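Local coordinates for elicitor protein Hrip2 (Magnaporthe oryzae, PDB 5FID) that acts as a fungal protein elicitor, probably a secreted one that triggers defence responses in the host plant, at residues A[14-27]-A[45-59]. The protein carries 1 engineered substitution. Sequence-based numbering, arbitrary orientation.
Sequences DTVYVQSFPYDGSA and RKSGSTVKVSKTKTL
The F21 ring lies against the extended side chain of K52; the two side chains cross at about a right angle, so that the lysine chain passes over one face of the ring. K52 CE sits over that face, 4.0 Å from the ring centroid, and K52 NZ continues over it in a cation-pi contact 4.3 Å from that centroid; L59 CD1 meets the ring edge, 3.8 Å from F21 CZ. With CG anti to its carbonyl carbon (chi1 -64°), F21 swings its ring back toward strand 49-54. Further along the same face of the sheet, K57 CB packs over the Y17 ring in a CH-pi contact, while L59 spans the interval, CD2 against Y17 CB and CD1 against Q19 CB.

Beneath these side chains, strands 16-22 and 49-54 run antiparallel as neighbours in a six-stranded sheet. The hydrogen-bonded pairs Y17-S54, Q19-K52 and F21-T50 each close two backbone bonds. On the other face V18 CG1 presses tightly on V51 CG1 at 3.5 Å, and V18 also touches F40 of the second sheet. There S49 OG lies 2.5 Å from S20 OG, a bond so short that its exact length is doubtful; S20 OG also bonds E42, and the same glutamate forms a salt bridge with R45, whose side chain rests on P22 CG.

At one end two type I turns, P22-G25 and R45-G48, lie side by side: G48 O accepts from Y23 N (3.0 Å) and S47 OG, and water 2 joins D24 OD2 to S47 N. At the far end D14 OD2 makes a long, weak salt bridge to K55 NZ, which also bonds P87 O, and water 1 links T15 O to K55 O. The pairing thus separates two chemistries: aromatic rings under lysine chains on one face, and on the other valines beside buried serine hydroxyls whose polarity E42 probably helps to satisfy.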
ATOM      1  N   ASP A  14       6.351 -26.064  14.160  1.00 17.78           N
ATOM      2  CA  ASP A  14       6.525 -26.895  12.984  1.00 17.35           C
ATOM      3  C   ASP A  14       7.721 -26.456  12.158  1.00 16.18           C
ATOM      4  O   ASP A  14       8.098 -25.286  12.168  1.00 15.30           O
ATOM      5  CB  ASP A  14       5.267 -26.848  12.110  1.00 18.75           C
ATOM      6  CG  ASP A  14       4.062 -27.459  12.794  1.00 23.26           C
ATOM      7  OD1 ASP A  14       4.243 -28.421  13.571  1.00 29.34           O
ATOM      8  OD2 ASP A  14       2.941 -26.977  12.565  1.00 31.18           O
ATOM      9  N   THR A  15       8.315 -27.410  11.454  1.00 10.36           N
ATOM     10  CA  THR A  15       9.273 -27.098  10.405  1.00 10.41           C
ATOM     11  C   THR A  15       8.481 -26.409   9.292  1.00 10.66           C
ATOM     12  O   THR A  15       7.379 -26.845   8.937  1.00 11.59           O
ATOM     13  CB  THR A  15       9.935 -28.385   9.875  1.00 12.25           C
ATOM     14  OG1 THR A  15      10.663 -29.024  10.936  1.00 10.66           O
ATOM     15  CG2 THR A  15      10.894 -28.088   8.735  1.00 12.00           C
ATOM     16  N   VAL A  16       9.016 -25.322   8.745  1.00 15.58           N
ATOM     17  CA  VAL A  16       8.374 -24.669   7.604  1.00 13.60           C
ATOM     18  C   VAL A  16       9.345 -24.541   6.438  1.00 14.53           C
ATOM     19  O   VAL A  16      10.557 -24.664   6.617  1.00 15.60           O
ATOM     20  CB  VAL A  16       7.820 -23.277   7.971  1.00 15.47           C
ATOM     21  CG1 VAL A  16       6.945 -23.361   9.202  1.00 15.30           C
ATOM     22  CG2 VAL A  16       8.950 -22.304   8.200  1.00 16.66           C
ATOM     23  N   TYR A  17       8.809 -24.312   5.242  1.00 11.28           N
ATOM     24  CA  TYR A  17       9.627 -24.208   4.040  1.00 11.89           C
ATOM     25  C   TYR A  17       9.364 -22.870   3.379  1.00 10.60           C
ATOM     26  O   TYR A  17       8.214 -22.444   3.270  1.00 10.69           O
ATOM     27  CB  TYR A  17       9.324 -25.369   3.088  1.00 11.53           C
ATOM     28  CG  TYR A  17       9.587 -26.698   3.747  1.00 12.35           C
ATOM     29  CD1 TYR A  17      10.810 -27.331   3.618  1.00 14.44           C
ATOM     30  CD2 TYR A  17       8.625 -27.295   4.547  1.00 14.07           C
ATOM     31  CE1 TYR A  17      11.060 -28.553   4.255  1.00 15.30           C
ATOM     32  CE2 TYR A  17       8.865 -28.509   5.176  1.00 16.15           C
ATOM     33  CZ  TYR A  17      10.077 -29.128   5.028  1.00 15.58           C
ATOM     34  OH  TYR A  17      10.299 -30.335   5.673  1.00 19.05           O
ATOM     35  N   VAL A  18      10.435 -22.198   2.971  1.00  9.59           N
ATOM     36  CA  VAL A  18      10.332 -20.856   2.419  1.00  9.94           C
ATOM     37  C   VAL A  18      11.113 -20.792   1.117  1.00 10.04           C
ATOM     38  O   VAL A  18      12.202 -21.354   1.024  1.00 11.31           O
ATOM     39  CB  VAL A  18      10.913 -19.820   3.412  1.00 10.09           C
ATOM     40  CG1 VAL A  18      10.820 -18.406   2.839  1.00 10.30           C
ATOM     41  CG2 VAL A  18      10.176 -19.882   4.739  1.00  9.67           C
ATOM     42  N   GLN A  19      10.553 -20.136   0.101  1.00 10.03           N
ATOM     43  CA  GLN A  19      11.281 -19.929  -1.151  1.00 11.12           C
ATOM     44  C   GLN A  19      10.799 -18.670  -1.874  1.00 11.00           C
ATOM     45  O   GLN A  19       9.594 -18.363  -1.898  1.00 10.81           O
ATOM     46  CB  GLN A  19      11.178 -21.154  -2.073  1.00 10.44           C
ATOM     47  CG  GLN A  19      12.153 -21.133  -3.242  1.00 11.21           C
ATOM     48  CD  GLN A  19      12.120 -22.412  -4.060  1.00 13.26           C
ATOM     49  OE1 GLN A  19      11.159 -23.181  -3.990  1.00 14.30           O
ATOM     50  NE2 GLN A  19      13.186 -22.654  -4.837  1.00 13.46           N
ATOM     51  N   SER A  20      11.748 -17.941  -2.458  1.00 11.21           N
ATOM     52  CA  SER A  20      11.457 -16.669  -3.121  1.00 12.04           C
ATOM     53  C   SER A  20      11.419 -16.817  -4.635  1.00 12.64           C
ATOM     54  O   SER A  20      12.282 -17.472  -5.234  1.00 11.83           O
ATOM     55  CB  SER A  20      12.497 -15.612  -2.732  1.00 13.16           C
ATOM     56  OG  SER A  20      12.111 -14.324  -3.200  1.00 13.60           O
ATOM     57  N   PHE A  21      10.410 -16.201  -5.242  1.00 10.44           N
ATOM     58  CA  PHE A  21      10.163 -16.311  -6.671  1.00 12.43           C
ATOM     59  C   PHE A  21      10.147 -14.921  -7.282  1.00 10.90           C
ATOM     60  O   PHE A  21       9.104 -14.260  -7.289  1.00 11.44           O
ATOM     61  CB  PHE A  21       8.811 -16.994  -6.896  1.00 10.77           C
ATOM     62  CG  PHE A  21       8.769 -18.401  -6.396  1.00 12.73           C
ATOM     63  CD1 PHE A  21       8.626 -18.667  -5.044  1.00 11.14           C
ATOM     64  CD2 PHE A  21       8.903 -19.462  -7.273  1.00 13.13           C
ATOM     65  CE1 PHE A  21       8.621 -19.962  -4.572  1.00 12.35           C
ATOM     66  CE2 PHE A  21       8.883 -20.759  -6.807  1.00 13.65           C
ATOM     67  CZ  PHE A  21       8.740 -21.012  -5.458  1.00 14.18           C
ATOM     68  N   PRO A  22      11.308 -14.473  -7.797  1.00 12.89           N
ATOM     69  CA  PRO A  22      11.494 -13.115  -8.316  1.00 12.91           C
ATOM     70  C   PRO A  22      10.465 -12.740  -9.380  1.00 12.76           C
ATOM     71  O   PRO A  22      10.159 -13.563 -10.252  1.00 12.10           O
ATOM     72  CB  PRO A  22      12.890 -13.169  -8.936  1.00 11.97           C
ATOM     73  CG  PRO A  22      13.603 -14.235  -8.165  1.00 11.89           C
ATOM     74  CD  PRO A  22      12.547 -15.271  -7.871  1.00 12.32           C
ATOM     75  N   TYR A  23       9.939 -11.519  -9.308  1.00 14.97           N
ATOM     76  CA  TYR A  23       8.968 -11.061 -10.296  1.00 15.71           C
ATOM     77  C   TYR A  23       9.548 -10.991 -11.703  1.00 14.51           C
ATOM     78  O   TYR A  23       8.810 -11.123 -12.685  1.00 13.77           O
ATOM     79  CB  TYR A  23       8.395  -9.690  -9.908  1.00 18.01           C
ATOM     80  CG  TYR A  23       7.375  -9.730  -8.791  1.00 19.37           C
ATOM     81  CD1 TYR A  23       6.479 -10.778  -8.689  1.00 23.04           C
ATOM     82  CD2 TYR A  23       7.305  -8.715  -7.844  1.00 22.93           C
ATOM     83  CE1 TYR A  23       5.536 -10.822  -7.671  1.00 24.61           C
ATOM     84  CE2 TYR A  23       6.364  -8.753  -6.809  1.00 21.98           C
ATOM     85  CZ  TYR A  23       5.486  -9.814  -6.734  1.00 24.04           C
ATOM     86  OH  TYR A  23       4.539  -9.871  -5.732  1.00 26.75           O
ATOM     87  N   ASP A  24      10.856 -10.778 -11.820  1.00 11.56           N
ATOM     88  CA  ASP A  24      11.447 -10.625 -13.159  1.00 13.29           C
ATOM     89  C   ASP A  24      11.827 -11.956 -13.806  1.00 12.81           C
ATOM     90  O   ASP A  24      12.450 -11.981 -14.868  1.00 13.01           O
ATOM     91  CB  ASP A  24      12.656  -9.681 -13.148  1.00 15.59           C
ATOM     92  CG  ASP A  24      13.827 -10.219 -12.330  1.00 16.60           C
ATOM     93  OD1 ASP A  24      13.771 -11.367 -11.837  1.00 15.61           O
ATOM     94  OD2 ASP A  24      14.836  -9.494 -12.190  1.00 18.13           O
ATOM     95  N   GLY A  25      11.470 -13.056 -13.152  1.00 12.10           N
ATOM     96  CA  GLY A  25      11.669 -14.377 -13.725  1.00 13.09           C
ATOM     97  C   GLY A  25      13.031 -14.990 -13.488  1.00 12.30           C
ATOM     98  O   GLY A  25      13.290 -16.119 -13.915  1.00 11.19           O
ATOM     99  N   SER A  26      13.914 -14.268 -12.802  1.00 13.55           N
ATOM    100  CA  SER A  26      15.240 -14.803 -12.511  1.00 12.22           C
ATOM    101  C   SER A  26      15.093 -16.016 -11.615  1.00 11.93           C
ATOM    102  O   SER A  26      14.005 -16.256 -11.090  1.00 11.84           O
ATOM    103  CB  SER A  26      16.138 -13.751 -11.864  1.00 13.98           C
ATOM    104  OG  SER A  26      15.479 -13.080 -10.811  1.00 15.44           O
ATOM    105  N   ALA A  27      16.172 -16.779 -11.448  1.00 11.55           N
ATOM    106  CA  ALA A  27      16.124 -18.041 -10.706  1.00 12.21           C
ATOM    107  C   ALA A  27      15.462 -17.881  -9.352  1.00 12.59           C
ATOM    108  O   ALA A  27      15.629 -16.854  -8.682  1.00 11.80           O
ATOM    109  CB  ALA A  27      17.538 -18.609 -10.516  1.00 12.49           C
ATOM    110  N   ARG A  45      15.323  -8.098  -3.795  1.00 15.16           N
ATOM    111  CA  ARG A  45      15.541  -8.262  -5.216  1.00 18.24           C
ATOM    112  C   ARG A  45      14.995  -7.031  -5.901  1.00 18.64           C
ATOM    113  O   ARG A  45      13.921  -6.552  -5.548  1.00 18.45           O
ATOM    114  CB  ARG A  45      14.857  -9.528  -5.719  1.00 16.90           C
ATOM    115  CG  ARG A  45      15.468 -10.787  -5.128  1.00 15.26           C
ATOM    116  CD  ARG A  45      14.600 -12.003  -5.361  1.00 14.21           C
ATOM    117  NE  ARG A  45      15.167 -13.161  -4.678  1.00 13.95           N
ATOM    118  CZ  ARG A  45      16.121 -13.932  -5.183  1.00 11.59           C
ATOM    119  NH1 ARG A  45      16.615 -13.678  -6.384  1.00 13.42           N
ATOM    120  NH2 ARG A  45      16.577 -14.958  -4.480  1.00 11.44           N
ATOM    121  N   LYS A  46      15.765  -6.520  -6.855  1.00 26.99           N
ATOM    122  CA  LYS A  46      15.460  -5.279  -7.547  1.00 25.88           C
ATOM    123  C   LYS A  46      14.039  -5.297  -8.099  1.00 25.28           C
ATOM    124  O   LYS A  46      13.288  -4.334  -7.941  1.00 27.70           O
ATOM    125  CB  LYS A  46      16.473  -5.092  -8.681  1.00 31.71           C
ATOM    126  CG  LYS A  46      16.419  -3.758  -9.394  1.00 32.30           C
ATOM    127  CD  LYS A  46      17.315  -3.809 -10.626  1.00 34.68           C
ATOM    128  CE  LYS A  46      16.969  -5.026 -11.480  1.00 34.66           C
ATOM    129  NZ  LYS A  46      17.976  -5.324 -12.544  1.00 40.38           N
ATOM    130  N   SER A  47      13.677  -6.417  -8.715  1.00 21.41           N
ATOM    131  CA  SER A  47      12.375  -6.595  -9.357  1.00 21.52           C
ATOM    132  C   SER A  47      11.229  -6.865  -8.389  1.00 20.88           C
ATOM    133  O   SER A  47      10.069  -6.866  -8.793  1.00 18.59           O
ATOM    134  CB  SER A  47      12.434  -7.761 -10.349  1.00 22.47           C
ATOM    135  OG  SER A  47      12.614  -9.031  -9.689  1.00 22.10           O
ATOM    136  N   GLY A  48      11.551  -7.117  -7.126  1.00 16.23           N
ATOM    137  CA  GLY A  48      10.535  -7.552  -6.184  1.00 14.67           C
ATOM    138  C   GLY A  48      10.390  -9.064  -6.249  1.00 13.79           C
ATOM    139  O   GLY A  48      10.970  -9.716  -7.122  1.00 11.44           O
ATOM    140  N   SER A  49       9.605  -9.635  -5.343  1.00 13.56           N
ATOM    141  CA  SER A  49       9.494 -11.088  -5.298  1.00 13.20           C
ATOM    142  C   SER A  49       8.250 -11.552  -4.567  1.00 13.65           C
ATOM    143  O   SER A  49       7.647 -10.799  -3.801  1.00 11.64           O
ATOM    144  CB  SER A  49      10.728 -11.681  -4.618  1.00 11.74           C
ATOM    145  OG  SER A  49      10.883 -13.051  -4.958  1.00 12.31           O
ATOM    146  N   THR A  50       7.883 -12.803  -4.822  1.00 13.84           N
ATOM    147  CA  THR A  50       6.887 -13.505  -4.034  1.00 14.02           C
ATOM    148  C   THR A  50       7.586 -14.550  -3.171  1.00 13.20           C
ATOM    149  O   THR A  50       8.264 -15.446  -3.685  1.00 14.10           O
ATOM    150  CB  THR A  50       5.868 -14.213  -4.945  1.00 15.92           C
ATOM    151  OG1 THR A  50       5.129 -13.223  -5.671  1.00 19.20           O
ATOM    152  CG2 THR A  50       4.907 -15.054  -4.120  1.00 16.69           C
ATOM    153  N   VAL A  51       7.436 -14.438  -1.857  1.00 11.12           N
ATOM    154  CA  VAL A  51       8.052 -15.414  -0.960  1.00 10.01           C
ATOM    155  C   VAL A  51       6.983 -16.387  -0.470  1.00 10.58           C
ATOM    156  O   VAL A  51       6.112 -16.007   0.316  1.00 10.82           O
ATOM    157  CB  VAL A  51       8.728 -14.723   0.242  1.00 10.32           C
ATOM    158  CG1 VAL A  51       9.402 -15.748   1.131  1.00 10.09           C
ATOM    159  CG2 VAL A  51       9.767 -13.723  -0.240  1.00 11.60           C
ATOM    160  N   LYS A  52       7.032 -17.635  -0.944  1.00 11.07           N
ATOM    161  CA  LYS A  52       6.076 -18.653  -0.494  1.00 10.62           C
ATOM    162  C   LYS A  52       6.511 -19.231   0.841  1.00 11.27           C
ATOM    163  O   LYS A  52       7.704 -19.389   1.084  1.00 11.48           O
ATOM    164  CB  LYS A  52       5.963 -19.790  -1.511  1.00 11.97           C
ATOM    165  CG  LYS A  52       5.498 -19.380  -2.891  1.00 12.94           C
ATOM    166  CD  LYS A  52       5.388 -20.611  -3.788  1.00 14.74           C
ATOM    167  CE  LYS A  52       4.915 -20.241  -5.201  1.00 16.11           C
ATOM    168  NZ  LYS A  52       4.861 -21.471  -6.063  1.00 17.43           N
ATOM    169  N   VAL A  53       5.534 -19.538   1.700  1.00 11.06           N
ATOM    170  CA  VAL A  53       5.781 -20.070   3.037  1.00 10.84           C
ATOM    171  C   VAL A  53       4.779 -21.186   3.281  1.00 11.56           C
ATOM    172  O   VAL A  53       3.573 -20.973   3.223  1.00 11.34           O
ATOM    173  CB  VAL A  53       5.583 -18.986   4.122  1.00 11.79           C
ATOM    174  CG1 VAL A  53       5.939 -19.536   5.489  1.00 13.95           C
ATOM    175  CG2 VAL A  53       6.436 -17.755   3.809  1.00 11.36           C
ATOM    176  N   SER A  54       5.272 -22.386   3.551  1.00 14.46           N
ATOM    177  CA  SER A  54       4.392 -23.542   3.620  1.00 13.90           C
ATOM    178  C   SER A  54       4.910 -24.508   4.670  1.00 15.04           C
ATOM    179  O   SER A  54       6.029 -24.356   5.142  1.00 14.69           O
ATOM    180  CB  SER A  54       4.326 -24.198   2.239  1.00 15.78           C
ATOM    181  OG  SER A  54       3.667 -25.441   2.267  1.00 16.61           O
ATOM    182  N   LYS A  55       4.090 -25.479   5.062  1.00 14.55           N
ATOM    183  CA  LYS A  55       4.561 -26.521   5.967  1.00 15.02           C
ATOM    184  C   LYS A  55       5.003 -27.775   5.215  1.00 16.75           C
ATOM    185  O   LYS A  55       5.356 -28.781   5.832  1.00 17.14           O
ATOM    186  CB  LYS A  55       3.481 -26.876   6.989  1.00 16.97           C
ATOM    187  CG  LYS A  55       3.228 -25.796   8.020  1.00 16.84           C
ATOM    188  CD  LYS A  55       2.108 -26.240   8.945  1.00 21.05           C
ATOM    189  CE  LYS A  55       1.726 -25.138   9.887  1.00 20.08           C
ATOM    190  NZ  LYS A  55       0.560 -25.539  10.719  1.00 21.74           N
ATOM    191  N   THR A  56       4.969 -27.724   3.885  1.00 20.06           N
ATOM    192  CA  THR A  56       5.510 -28.823   3.079  1.00 20.35           C
ATOM    193  C   THR A  56       6.622 -28.348   2.159  1.00 19.48           C
ATOM    194  O   THR A  56       6.633 -27.199   1.707  1.00 17.89           O
ATOM    195  CB  THR A  56       4.426 -29.571   2.245  1.00 22.14           C
ATOM    196  OG1 THR A  56       3.748 -28.646   1.384  1.00 24.72           O
ATOM    197  CG2 THR A  56       3.421 -30.236   3.160  1.00 24.82           C
ATOM    198  N   LYS A  57       7.553 -29.247   1.876  1.00 13.92           N
ATOM    199  CA  LYS A  57       8.659 -28.941   0.986  1.00 13.63           C
ATOM    200  C   LYS A  57       8.194 -28.684  -0.443  1.00 14.03           C
ATOM    201  O   LYS A  57       8.866 -27.999  -1.209  1.00 14.12           O
ATOM    202  CB  LYS A  57       9.685 -30.075   1.010  1.00 15.60           C
ATOM    203  CG  LYS A  57      11.077 -29.602   0.675  1.00 17.90           C
ATOM    204  CD  LYS A  57      12.120 -30.673   0.934  1.00 18.97           C
ATOM    205  CE  LYS A  57      13.521 -30.098   0.741  1.00 21.44           C
ATOM    206  NZ  LYS A  57      14.592 -31.100   1.016  1.00 24.73           N
ATOM    207  N   THR A  58       7.035 -29.223  -0.802  1.00 16.07           N
ATOM    208  CA  THR A  58       6.487 -28.976  -2.127  1.00 16.65           C
ATOM    209  C   THR A  58       5.776 -27.626  -2.222  1.00 15.95           C
ATOM    210  O   THR A  58       5.294 -27.262  -3.295  1.00 16.20           O
ATOM    211  CB  THR A  58       5.525 -30.090  -2.563  1.00 16.91           C
ATOM    212  OG1 THR A  58       4.515 -30.256  -1.563  1.00 17.71           O
ATOM    213  CG2 THR A  58       6.279 -31.398  -2.732  1.00 20.61           C
ATOM    214  N   LEU A  59       5.701 -26.908  -1.099  1.00 14.98           N
ATOM    215  CA  LEU A  59       5.117 -25.560  -1.048  1.00 13.67           C
ATOM    216  C   LEU A  59       3.635 -25.556  -1.434  1.00 16.18           C
ATOM    217  O   LEU A  59       3.141 -24.620  -2.079  1.00 13.58           O
ATOM    218  CB  LEU A  59       5.914 -24.577  -1.920  1.00 13.11           C
ATOM    219  CG  LEU A  59       7.405 -24.431  -1.605  1.00 14.04           C
ATOM    220  CD1 LEU A  59       8.083 -23.484  -2.588  1.00 12.69           C
ATOM    221  CD2 LEU A  59       7.586 -23.926  -0.192  1.00 12.72           C
TER
HETATM  222  O   HOH W   1       6.227 -29.210   8.531  1.00 19.56           O
HETATM  223  O   HOH W   2      15.321  -8.782  -9.507  1.00 23.06           O
HETATM  224  O   HOH W   3      16.154 -11.527  -8.234  1.00 18.23           O
HETATM  225  O   HOH W   4      17.884 -15.857  -7.646  1.00 14.25           O